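Local coordinates for protein T cell receptor gamma chain (Monodelphis domestica, PDB 7L15) that forms the gamma chain of a marsupial gamma mu T cell receptor, pairing with the mu chain in a receptor that probably recognises antigen at the T cell surface, at residues 36-41 with 46-51; 67-72 with 89-94. All coordinates share one frame; numbering follows the deposited sequence.

Interaction 1 (36-41 with 46-51); sequences HWYRSQ and PERLLV
R48 touches two aromatic side chains of the facing strand, Y38 over a ring face and H36 at the ring edge. Its CB lies over one face of the Y38 ring, 3.8 Å from the ring centroid and offset toward the rim, a CH-pi contact. Farther out, its NH1 gives a bent hydrogen bond to H36 ND1 (3.1 Å, 138° at the hydrogen); the donor lies in the imidazole plane, whereas the acceptor is tilted from the guanidinium plane. A stretched start (CG anti to the backbone N, chi1 -168°) and a bend at chi3 carry the guanidinium past Y38 to H36. V51 CG2 covers a face of the same imidazole, 3.7 Å from its centroid. On the other face of the sheet, W37 CD1 packs against L50 CD1 at 3.8 Å; R39, on the same face as W37, crosses the side chain of L49, R39 CB touching L49 CD2.

Behind these side chains lies an antiparallel pairing of strands C and C' of the V domain, with backbone bonds W37 N to L50 O, L49 N to W37 O (2.8 Å) and a reciprocal R39-E47 pair. A beta bulge shifts the register, L49 being the extra residue between the W37-L50 and Y38-R48 pairs. D62 forms a salt bridge with R48 NE, and K105 bonds Y38 OH; T115 and L118 of the mu chain add bonds to R48 NH1 and Y38 OH. With ND1 accepting from R48, the neutral imidazole would carry its proton on NE2. R48 NH1 and Y38 OH each serve both this chain and a mu-chain backbone atom, making this face polar as well as aromatic at the chain interface.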
loop_
_atom_site.group_PDB
_atom_site.type_symbol
_atom_site.label_atom_id
_atom_site.label_comp_id
_atom_site.label_asym_id
_atom_site.label_seq_id
_atom_site.Cartn_x
_atom_site.Cartn_y
_atom_site.Cartn_z
ATOM N N HIS B 36 -12.722 -10.335 -13.166
ATOM C CA HIS B 36 -11.782 -9.668 -14.062
ATOM C C HIS B 36 -10.390 -9.676 -13.450
ATOM O O HIS B 36 -10.245 -9.534 -12.239
ATOM C CB HIS B 36 -12.210 -8.224 -14.332
ATOM C CG HIS B 36 -13.628 -8.090 -14.790
ATOM N ND1 HIS B 36 -13.962 -7.801 -16.097
ATOM C CD2 HIS B 36 -14.799 -8.198 -14.116
ATOM C CE1 HIS B 36 -15.277 -7.737 -16.210
ATOM N NE2 HIS B 36 -15.809 -7.973 -15.021
ATOM N N TRP B 37 -9.367 -9.831 -14.292
ATOM C CA TRP B 37 -7.974 -9.888 -13.847
ATOM C C TRP B 37 -7.190 -8.779 -14.526
ATOM O O TRP B 37 -6.996 -8.813 -15.743
ATOM C CB TRP B 37 -7.339 -11.246 -14.143
ATOM C CG TRP B 37 -7.731 -12.295 -13.146
ATOM C CD1 TRP B 37 -8.713 -13.225 -13.282
ATOM C CD2 TRP B 37 -7.161 -12.502 -11.850
ATOM N NE1 TRP B 37 -8.785 -14.010 -12.154
ATOM C CE2 TRP B 37 -7.840 -13.585 -11.261
ATOM C CE3 TRP B 37 -6.132 -11.892 -11.141
ATOM C CZ2 TRP B 37 -7.530 -14.062 -9.993
ATOM C CZ3 TRP B 37 -5.832 -12.365 -9.868
ATOM C CH2 TRP B 37 -6.525 -13.439 -9.314
ATOM N N TYR B 38 -6.739 -7.806 -13.733
ATOM C CA TYR B 38 -5.956 -6.671 -14.196
ATOM C C TYR B 38 -4.508 -6.835 -13.750
ATOM O O TYR B 38 -4.216 -7.505 -12.755
ATOM C CB TYR B 38 -6.510 -5.340 -13.639
ATOM C CG TYR B 38 -7.825 -4.884 -14.285
ATOM C CD1 TYR B 38 -9.037 -5.444 -13.918
ATOM C CD2 TYR B 38 -7.834 -3.878 -15.237
ATOM C CE1 TYR B 38 -10.232 -5.030 -14.499
ATOM C CE2 TYR B 38 -9.015 -3.452 -15.817
ATOM C CZ TYR B 38 -10.207 -4.032 -15.452
ATOM O OH TYR B 38 -11.377 -3.598 -16.037
ATOM N N ARG B 39 -3.598 -6.227 -14.503
ATOM C CA ARG B 39 -2.187 -6.231 -14.171
ATOM C C ARG B 39 -1.676 -4.805 -14.132
ATOM O O ARG B 39 -2.014 -3.985 -14.990
ATOM C CB ARG B 39 -1.353 -7.039 -15.166
ATOM C CG ARG B 39 0.154 -6.945 -14.888
ATOM C CD ARG B 39 0.955 -7.915 -15.742
ATOM N NE ARG B 39 0.796 -7.620 -17.159
ATOM C CZ ARG B 39 1.251 -8.385 -18.140
ATOM N NH1 ARG B 39 1.909 -9.508 -17.869
ATOM N NH2 ARG B 39 1.063 -8.005 -19.391
ATOM N N SER B 40 -0.816 -4.538 -13.163
ATOM C CA SER B 40 -0.189 -3.245 -12.994
ATOM C C SER B 40 1.325 -3.413 -13.003
ATOM O O SER B 40 1.865 -4.210 -12.230
ATOM C CB SER B 40 -0.651 -2.624 -11.686
ATOM O OG SER B 40 0.152 -1.532 -11.359
ATOM N N GLN B 41 2.015 -2.631 -13.848
ATOM C CA GLN B 41 3.472 -2.632 -13.881
ATOM C C GLN B 41 3.955 -1.194 -13.841
ATOM O O GLN B 41 3.335 -0.304 -14.429
ATOM C CB GLN B 41 4.041 -3.363 -15.139
ATOM C CG GLN B 41 3.645 -4.850 -15.276
ATOM C CD GLN B 41 4.090 -5.489 -16.603
ATOM O OE1 GLN B 41 3.956 -4.899 -17.690
ATOM N NE2 GLN B 41 4.635 -6.692 -16.508
ATOM N N PRO B 46 -2.170 0.343 -15.992
ATOM C CA PRO B 46 -2.807 -0.925 -15.618
ATOM C C PRO B 46 -3.768 -1.342 -16.720
ATOM O O PRO B 46 -4.352 -0.507 -17.408
ATOM C CB PRO B 46 -3.535 -0.606 -14.307
ATOM C CG PRO B 46 -3.490 0.885 -14.160
ATOM C CD PRO B 46 -2.342 1.401 -14.986
ATOM N N GLU B 47 -3.896 -2.645 -16.924
ATOM C CA GLU B 47 -4.736 -3.111 -18.014
ATOM C C GLU B 47 -5.340 -4.451 -17.644
ATOM O O GLU B 47 -4.824 -5.182 -16.791
ATOM C CB GLU B 47 -3.957 -3.217 -19.333
ATOM C CG GLU B 47 -2.739 -4.132 -19.311
ATOM C CD GLU B 47 -2.124 -4.325 -20.711
ATOM O OE1 GLU B 47 -2.868 -4.245 -21.728
ATOM O OE2 GLU B 47 -0.897 -4.559 -20.785
ATOM N N ARG B 48 -6.456 -4.761 -18.286
ATOM C CA ARG B 48 -7.095 -6.035 -18.037
ATOM C C ARG B 48 -6.449 -7.095 -18.913
ATOM O O ARG B 48 -6.120 -6.841 -20.076
ATOM C CB ARG B 48 -8.594 -5.955 -18.306
ATOM C CG ARG B 48 -9.318 -7.189 -17.771
ATOM C CD ARG B 48 -10.820 -7.128 -18.003
ATOM N NE ARG B 48 -11.146 -7.376 -19.400
ATOM C CZ ARG B 48 -12.379 -7.380 -19.892
ATOM N NH1 ARG B 48 -13.417 -7.144 -19.096
ATOM N NH2 ARG B 48 -12.570 -7.611 -21.184
ATOM N N LEU B 49 -6.208 -8.269 -18.330
ATOM C CA LEU B 49 -5.654 -9.395 -19.070
ATOM C C LEU B 49 -6.729 -10.329 -19.604
ATOM O O LEU B 49 -6.613 -10.806 -20.734
ATOM C CB LEU B 49 -4.692 -10.196 -18.185
ATOM C CG LEU B 49 -3.580 -9.432 -17.461
ATOM C CD1 LEU B 49 -2.504 -10.373 -16.941
ATOM C CD2 LEU B 49 -2.960 -8.385 -18.355
ATOM N N LEU B 50 -7.769 -10.601 -18.819
ATOM C CA LEU B 50 -8.807 -11.555 -19.193
ATOM C C LEU B 50 -10.020 -11.323 -18.306
ATOM O O LEU B 50 -9.939 -10.662 -17.269
ATOM C CB LEU B 50 -8.322 -13.010 -19.066
ATOM C CG LEU B 50 -8.070 -13.667 -17.700
ATOM C CD1 LEU B 50 -9.353 -14.067 -16.971
ATOM C CD2 LEU B 50 -7.186 -14.898 -17.870
ATOM N N VAL B 51 -11.142 -11.911 -18.709
ATOM C CA VAL B 51 -12.348 -11.935 -17.897
ATOM C C VAL B 51 -12.885 -13.362 -17.871
ATOM O O VAL B 51 -12.814 -14.091 -18.867
ATOM C CB VAL B 51 -13.413 -10.942 -18.408
ATOM C CG1 VAL B 51 -13.840 -11.285 -19.832
ATOM C CG2 VAL B 51 -14.607 -10.928 -17.466
#

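Interaction 2 (67-72 with 89-94); sequences ADKVRA and VSDSGV
K69 reaches D91 by its tip alone, across a gap of 10.3 Å between the two CA atoms. Its CB points toward segment 89-94, and CG continues outward, anti to the backbone N (chi1 -177°). The chain bends once, at chi2 (64°), and is extended from there on. CB, CG and CD meet no atom of D91. CE is the first to arrive, 3.5 Å from D91 OD2 and almost equally near OD1, so the end of the lysine faces the whole carboxylate. NZ then closes on one oxygen, forming a salt bridge of 2.8 Å with D91 OD2. The ammonium comes to the syn side of that oxygen, 28° out of the carboxylate plane.

K69 immediately precedes strand 70-75, and D91 ends the 3-10 turn before strand 93-101, so the bridge spans the two sheets of the V-set sandwich at one end. A salt bridge joining these two loops is a recurrent feature of immunoglobulin variable domains, where the aspartate belongs to the D-x-G-x-Y-x-C motif, read here from D91 to the disulfide-bonded C97.

Both charged groups have further partners. S85 O accepts a second bond from K69 NZ, while the backbone N of Q88 donates to D91 OD2, the oxygen that holds the lysine. Within the turn, V89 O takes two bonds, from S92 N and from S92 OG, each 3.0 Å long.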
loop_
_atom_site.group_PDB
_atom_site.type_symbol
_atom_site.label_atom_id
_atom_site.label_comp_id
_atom_site.label_asym_id
_atom_site.label_seq_id
_atom_site.Cartn_x
_atom_site.Cartn_y
_atom_site.Cartn_z
ATOM N N ALA B 67 -4.520 -17.539 -24.456
ATOM C CA ALA B 67 -5.028 -18.483 -23.466
ATOM C C ALA B 67 -3.959 -19.470 -23.019
ATOM O O ALA B 67 -4.089 -20.055 -21.937
ATOM C CB ALA B 67 -6.235 -19.234 -24.026
ATOM N N ASP B 68 -2.910 -19.668 -23.829
ATOM C CA ASP B 68 -1.758 -20.454 -23.391
ATOM C C ASP B 68 -0.970 -19.738 -22.301
ATOM O O ASP B 68 -0.300 -20.388 -21.492
ATOM C CB ASP B 68 -0.821 -20.736 -24.563
ATOM C CG ASP B 68 -1.466 -21.553 -25.654
ATOM O OD1 ASP B 68 -2.709 -21.684 -25.668
ATOM O OD2 ASP B 68 -0.711 -22.067 -26.507
ATOM N N LYS B 69 -1.025 -18.408 -22.274
ATOM C CA LYS B 69 -0.218 -17.606 -21.362
ATOM C C LYS B 69 -0.950 -17.301 -20.056
ATOM O O LYS B 69 -0.359 -17.429 -18.982
ATOM C CB LYS B 69 0.212 -16.309 -22.068
ATOM C CG LYS B 69 1.127 -15.384 -21.266
ATOM C CD LYS B 69 2.479 -16.013 -20.969
ATOM C CE LYS B 69 3.342 -15.097 -20.098
ATOM N NZ LYS B 69 4.620 -15.764 -19.752
ATOM N N VAL B 70 -2.222 -16.903 -20.122
ATOM C CA VAL B 70 -3.032 -16.615 -18.940
ATOM C C VAL B 70 -4.385 -17.288 -19.100
ATOM O O VAL B 70 -4.971 -17.275 -20.186
ATOM C CB VAL B 70 -3.221 -15.101 -18.706
ATOM C CG1 VAL B 70 -1.943 -14.495 -18.218
ATOM C CG2 VAL B 70 -3.701 -14.418 -19.999
ATOM N N ARG B 71 -4.891 -17.849 -18.006
ATOM C CA ARG B 71 -6.104 -18.653 -18.039
ATOM C C ARG B 71 -6.689 -18.674 -16.636
ATOM O O ARG B 71 -5.972 -18.978 -15.676
ATOM C CB ARG B 71 -5.793 -20.079 -18.526
ATOM C CG ARG B 71 -7.004 -20.940 -18.866
ATOM C CD ARG B 71 -6.594 -22.389 -19.173
ATOM N NE ARG B 71 -6.135 -23.091 -17.973
ATOM C CZ ARG B 71 -6.949 -23.641 -17.077
ATOM N NH1 ARG B 71 -6.446 -24.254 -16.015
ATOM N NH2 ARG B 71 -8.268 -23.570 -17.240
ATOM N N ALA B 72 -7.970 -18.339 -16.512
ATOM C CA ALA B 72 -8.668 -18.424 -15.235
ATOM C C ALA B 72 -9.543 -19.670 -15.181
ATOM O O ALA B 72 -10.139 -20.068 -16.186
ATOM C CB ALA B 72 -9.530 -17.187 -14.999
ATOM N N VAL B 89 10.672 -12.563 -16.914
ATOM C CA VAL B 89 10.858 -11.413 -16.032
ATOM C C VAL B 89 9.853 -10.328 -16.375
ATOM O O VAL B 89 9.300 -9.673 -15.487
ATOM C CB VAL B 89 12.309 -10.896 -16.098
ATOM C CG1 VAL B 89 13.270 -11.945 -15.566
ATOM C CG2 VAL B 89 12.678 -10.526 -17.546
ATOM N N SER B 90 9.528 -10.187 -17.658
ATOM C CA SER B 90 8.601 -9.163 -18.103
ATOM C C SER B 90 7.180 -9.380 -17.593
ATOM O O SER B 90 6.325 -8.514 -17.818
ATOM C CB SER B 90 8.610 -9.114 -19.627
ATOM O OG SER B 90 8.168 -10.356 -20.157
ATOM N N ASP B 91 6.897 -10.508 -16.936
ATOM C CA ASP B 91 5.589 -10.754 -16.336
ATOM C C ASP B 91 5.452 -10.197 -14.923
ATOM O O ASP B 91 4.328 -10.167 -14.413
ATOM C CB ASP B 91 5.293 -12.254 -16.294
ATOM C CG ASP B 91 5.243 -12.866 -17.662
ATOM O OD1 ASP B 91 4.743 -12.188 -18.585
ATOM O OD2 ASP B 91 5.726 -14.005 -17.824
ATOM N N SER B 92 6.555 -9.804 -14.269
ATOM C CA SER B 92 6.471 -9.274 -12.915
ATOM C C SER B 92 5.533 -8.073 -12.859
ATOM O O SER B 92 5.515 -7.236 -13.764
ATOM C CB SER B 92 7.866 -8.853 -12.420
ATOM O OG SER B 92 8.771 -9.922 -12.561
ATOM N N GLY B 93 4.775 -7.982 -11.777
ATOM C CA GLY B 93 3.912 -6.846 -11.526
ATOM C C GLY B 93 2.851 -7.248 -10.517
ATOM O O GLY B 93 2.886 -8.346 -9.963
ATOM N N VAL B 94 1.907 -6.341 -10.287
ATOM C CA VAL B 94 0.818 -6.602 -9.351
ATOM C C VAL B 94 -0.433 -6.991 -10.125
ATOM O O VAL B 94 -0.869 -6.270 -11.038
ATOM C CB VAL B 94 0.558 -5.393 -8.441
ATOM C CG1 VAL B 94 -0.464 -5.751 -7.350
ATOM C CG2 VAL B 94 1.858 -4.931 -7.819
#

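Interaction 1 is a broad, largely buried pairing of neighbouring strands, burying 599 Å² and held by backbone bonds, packing and one side-chain hydrogen bond; interaction 2 buries just 74 Å² and rests on a single ion pair at the end of the sandwich. The first joins strands within one sheet, whereas the second ties that sheet to the opposite one. They meet along strand 34-40, whose neighbour is strand 93-101: S40 N lies 2.7 Å from V94 O, a probable hydrogen bond. Q41 similarly reaches the turn at S90, and L50 packs on A72 between the sheets. The mu chain touches 36-41 with 46-51 but neither segment of interaction 2.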